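Local atomic coordinates of endoglucanase (Ganoderma lucidum, PDB entry 5D8Z), a protein that probably hydrolyses internal beta-1,4-glucosidic bonds of cellulose, as a family 5 glycoside hydrolase with endoglucanase activity. Residues I171-V182 with G212-N222. Numbering follows the deposited sequence.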
loop_
_atom_site.group_PDB
_atom_site.type_symbol
_atom_site.label_atom_id
_atom_site.label_comp_id
_atom_site.label_asym_id
_atom_site.label_seq_id
_atom_site.Cartn_x
_atom_site.Cartn_y
_atom_site.Cartn_z
ATOM N N ILE A 171 6.984 -3.471 -19.251
ATOM C CA ILE A 171 5.949 -2.788 -18.531
ATOM C C ILE A 171 4.552 -2.834 -19.159
ATOM O O ILE A 171 3.539 -2.775 -18.452
ATOM C CB ILE A 171 6.348 -1.330 -18.331
ATOM C CG1 ILE A 171 5.432 -0.681 -17.298
ATOM C CG2 ILE A 171 6.302 -0.581 -19.654
ATOM C CD1 ILE A 171 5.603 -1.255 -15.916
ATOM N N ASN A 172 4.467 -2.916 -20.472
ATOM C CA ASN A 172 3.148 -2.991 -21.093
ATOM C C ASN A 172 2.452 -4.304 -20.869
ATOM O O ASN A 172 1.238 -4.334 -20.848
ATOM C CB ASN A 172 3.225 -2.705 -22.592
ATOM C CG ASN A 172 3.631 -1.266 -22.874
ATOM O OD1 ASN A 172 2.874 -0.312 -22.554
ATOM N ND2 ASN A 172 4.833 -1.090 -23.461
ATOM N N LEU A 173 3.223 -5.386 -20.740
ATOM C CA LEU A 173 2.677 -6.682 -20.372
ATOM C C LEU A 173 2.217 -6.628 -18.934
ATOM O O LEU A 173 1.161 -7.169 -18.603
ATOM C CB LEU A 173 3.702 -7.790 -20.545
ATOM C CG LEU A 173 3.993 -8.107 -22.010
ATOM C CD1 LEU A 173 5.194 -9.037 -22.130
ATOM C CD2 LEU A 173 2.776 -8.706 -22.695
ATOM N N TRP A 174 2.995 -5.965 -18.087
ATOM C CA TRP A 174 2.557 -5.719 -16.721
ATOM C C TRP A 174 1.257 -4.896 -16.639
ATOM O O TRP A 174 0.341 -5.230 -15.900
ATOM C CB TRP A 174 3.652 -5.019 -15.900
ATOM C CG TRP A 174 3.160 -4.615 -14.550
ATOM C CD1 TRP A 174 3.065 -3.349 -14.060
ATOM C CD2 TRP A 174 2.647 -5.472 -13.531
ATOM N NE1 TRP A 174 2.544 -3.360 -12.784
ATOM C CE2 TRP A 174 2.266 -4.654 -12.442
ATOM C CE3 TRP A 174 2.468 -6.846 -13.426
ATOM C CZ2 TRP A 174 1.729 -5.174 -11.272
ATOM C CZ3 TRP A 174 1.905 -7.354 -12.252
ATOM C CH2 TRP A 174 1.559 -6.521 -11.197
ATOM N N ALA A 175 1.175 -3.809 -17.379
ATOM C CA ALA A 175 -0.069 -3.090 -17.441
ATOM C C ALA A 175 -1.232 -3.993 -17.897
ATOM O O ALA A 175 -2.356 -3.856 -17.404
ATOM C CB ALA A 175 0.095 -1.879 -18.341
ATOM N N ASP A 176 -0.960 -4.937 -18.803
ATOM C CA ASP A 176 -1.953 -5.981 -19.193
ATOM C C ASP A 176 -2.390 -6.881 -18.046
ATOM O O ASP A 176 -3.569 -7.174 -17.894
ATOM C CB ASP A 176 -1.450 -6.839 -20.361
ATOM C CG ASP A 176 -1.385 -6.057 -21.682
ATOM O OD1 ASP A 176 -2.331 -5.274 -21.956
ATOM O OD2 ASP A 176 -0.395 -6.213 -22.444
ATOM N N SER A 177 -1.441 -7.303 -17.227
ATOM C CA SER A 177 -1.755 -8.077 -16.031
ATOM C C SER A 177 -2.662 -7.294 -15.094
ATOM O O SER A 177 -3.571 -7.842 -14.492
ATOM C CB SER A 177 -0.467 -8.446 -15.313
ATOM O OG SER A 177 0.425 -9.134 -16.191
ATOM N N VAL A 178 -2.425 -5.994 -15.002
ATOM C CA VAL A 178 -3.171 -5.137 -14.101
ATOM C C VAL A 178 -4.570 -4.913 -14.650
ATOM O O VAL A 178 -5.540 -4.805 -13.887
ATOM C CB VAL A 178 -2.474 -3.786 -13.930
ATOM C CG1 VAL A 178 -3.330 -2.878 -13.074
ATOM C CG2 VAL A 178 -1.068 -3.960 -13.341
ATOM N N GLN A 179 -4.677 -4.844 -15.977
ATOM C CA GLN A 179 -5.974 -4.756 -16.601
ATOM C C GLN A 179 -6.762 -5.982 -16.196
ATOM O O GLN A 179 -7.922 -5.934 -15.784
ATOM C CB GLN A 179 -5.800 -4.717 -18.109
ATOM C CG GLN A 179 -7.106 -4.607 -18.886
ATOM C CD GLN A 179 -7.869 -3.362 -18.523
ATOM O OE1 GLN A 179 -7.419 -2.276 -18.795
ATOM N NE2 GLN A 179 -8.992 -3.520 -17.861
ATOM N N ALA A 180 -6.113 -7.113 -16.300
ATOM C CA ALA A 180 -6.818 -8.326 -16.018
ATOM C C ALA A 180 -7.408 -8.299 -14.605
ATOM O O ALA A 180 -8.564 -8.716 -14.393
ATOM C CB ALA A 180 -5.906 -9.516 -16.207
ATOM N N ALA A 181 -6.623 -7.818 -13.641
ATOM C CA ALA A 181 -7.116 -7.727 -12.250
ATOM C C ALA A 181 -8.285 -6.748 -12.145
ATOM O O ALA A 181 -9.328 -7.069 -11.572
ATOM C CB ALA A 181 -5.998 -7.304 -11.321
ATOM N N VAL A 182 -8.118 -5.567 -12.735
ATOM C CA VAL A 182 -9.163 -4.566 -12.667
ATOM C C VAL A 182 -10.466 -5.160 -13.162
ATOM O O VAL A 182 -11.503 -5.148 -12.461
ATOM C CB VAL A 182 -8.886 -3.376 -13.570
ATOM C CG1 VAL A 182 -10.142 -2.527 -13.636
ATOM C CG2 VAL A 182 -7.647 -2.569 -13.122
ATOM N N GLY A 212 8.214 4.613 -18.099
ATOM C CA GLY A 212 7.127 4.153 -18.928
ATOM C C GLY A 212 5.995 3.628 -18.119
ATOM O O GLY A 212 4.955 3.265 -18.682
ATOM N N SER A 213 6.148 3.599 -16.802
ATOM C CA SER A 213 5.083 3.042 -15.983
ATOM C C SER A 213 3.776 3.797 -16.190
ATOM O O SER A 213 2.729 3.184 -16.410
ATOM C CB SER A 213 5.481 3.006 -14.518
ATOM O OG SER A 213 6.713 2.323 -14.354
ATOM N N ALA A 214 3.851 5.123 -16.188
ATOM C CA ALA A 214 2.666 5.967 -16.348
ATOM C C ALA A 214 1.955 5.810 -17.684
ATOM O O ALA A 214 0.727 5.604 -17.722
ATOM C CB ALA A 214 3.040 7.425 -16.136
ATOM N N ASP A 215 2.697 5.913 -18.788
ATOM C CA ASP A 215 2.033 5.794 -20.098
ATOM C C ASP A 215 1.396 4.399 -20.367
ATOM O O ASP A 215 0.275 4.285 -20.866
ATOM C CB ASP A 215 2.929 6.325 -21.238
ATOM C CG ASP A 215 2.636 7.851 -21.564
ATOM O OD1 ASP A 215 1.443 8.287 -21.520
ATOM O OD2 ASP A 215 3.590 8.622 -21.847
ATOM N N ALA A 216 2.067 3.346 -19.939
ATOM C CA ALA A 216 1.491 2.022 -20.017
ATOM C C ALA A 216 0.231 1.924 -19.177
ATOM O O ALA A 216 -0.804 1.436 -19.642
ATOM C CB ALA A 216 2.502 1.009 -19.551
ATOM N N LEU A 217 0.316 2.407 -17.944
ATOM C CA LEU A 217 -0.787 2.230 -17.026
ATOM C C LEU A 217 -1.906 3.206 -17.278
ATOM O O LEU A 217 -3.061 2.934 -16.926
ATOM C CB LEU A 217 -0.317 2.274 -15.567
ATOM C CG LEU A 217 0.459 1.027 -15.107
ATOM C CD1 LEU A 217 1.120 1.237 -13.764
ATOM C CD2 LEU A 217 -0.456 -0.169 -15.027
ATOM N N LYS A 218 -1.583 4.328 -17.929
ATOM C CA LYS A 218 -2.637 5.221 -18.421
ATOM C C LYS A 218 -3.686 4.512 -19.332
ATOM O O LYS A 218 -4.829 4.945 -19.399
ATOM C CB LYS A 218 -2.063 6.470 -19.090
ATOM C CG LYS A 218 -3.175 7.443 -19.404
ATOM C CD LYS A 218 -2.709 8.798 -19.861
ATOM C CE LYS A 218 -3.940 9.620 -20.241
ATOM N NZ LYS A 218 -3.649 10.829 -21.054
ATOM N N LYS A 219 -3.320 3.405 -19.978
ATOM C CA LYS A 219 -4.230 2.705 -20.897
ATOM C C LYS A 219 -5.234 1.809 -20.222
ATOM O O LYS A 219 -6.167 1.346 -20.857
ATOM C CB LYS A 219 -3.433 1.896 -21.904
ATOM C CG LYS A 219 -2.516 2.784 -22.744
ATOM C CD LYS A 219 -1.508 2.003 -23.574
ATOM C CE LYS A 219 -0.223 2.810 -23.703
ATOM N NZ LYS A 219 0.618 2.456 -24.882
ATOM N N VAL A 220 -5.052 1.580 -18.926
ATOM C CA VAL A 220 -5.869 0.645 -18.161
ATOM C C VAL A 220 -7.228 1.261 -17.873
ATOM O O VAL A 220 -7.306 2.345 -17.334
ATOM C CB VAL A 220 -5.162 0.307 -16.828
ATOM C CG1 VAL A 220 -6.102 -0.324 -15.810
ATOM C CG2 VAL A 220 -3.983 -0.584 -17.097
ATOM N N THR A 221 -8.300 0.557 -18.155
ATOM C CA THR A 221 -9.594 1.160 -17.998
ATOM C C THR A 221 -10.548 0.149 -17.405
ATOM O O THR A 221 -10.283 -1.058 -17.469
ATOM C CB THR A 221 -10.154 1.703 -19.371
ATOM O OG1 THR A 221 -11.038 0.753 -19.971
ATOM C CG2 THR A 221 -9.042 2.022 -20.381
ATOM N N ASN A 222 -11.651 0.666 -16.846
ATOM C CA ASN A 222 -12.741 -0.148 -16.294
ATOM C C ASN A 222 -13.402 -0.788 -17.489
ATOM O O ASN A 222 -13.093 -0.404 -18.624
ATOM C CB ASN A 222 -13.781 0.737 -15.577
ATOM C CG ASN A 222 -13.216 1.513 -14.390
ATOM O OD1 ASN A 222 -13.183 2.744 -14.392
ATOM N ND2 ASN A 222 -12.800 0.800 -13.368
#
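The side-chain amide of Q179 reads the backbone of T221 at both ends, and these two bonds are the polar part of the contact. T221 N donates to Q179 OE1 at 3.0 Å, in the carbonyl plane and on a lone pair; Q179 NE2 returns a bond to T221 O at 2.8 Å, nearly in line with that carbonyl. Q179 CG lies opposite its backbone N (chi1 -179°) and the chain then bends at chi2 (60°), which turns the amide onto the extended loop at V220-N222. NE2 also bonds T183 OG1, one turn on in the same helix, so the amide is held by T221 across the contact and by its own helix. A leucine here would probably leave T221 N and O without these mates and the loop there less firmly held.

The rest is mostly apolar packing. A175 CB sits against A216 CB (3.9 Å) and L217 CD2 (3.8 Å). The axes of the two helical segments come within 8.7 Å and cross at -40°. I171 CG1 lies by A216 CB and S213 CA, while V178 and L217 meet at about a right angle through CG2 and CD2. Farther along, V182 CG2 touches V220 CG1 at 3.8 Å. Two methyl-to-oxygen contacts add to this: V220 CG2 rests on A175 O, and at the solvent side A216 CB lies by N172 OD1.

S213 OG turns to N211 and N200, and L217 reaches F232 of strand 230-235. The contact thus joins neighbouring helices, helix 171-187 following strand 157-160 and helix 213-218 following strand 194-198, on the outside of the (beta/alpha)8 TIM barrel of family 5 glycoside hydrolases.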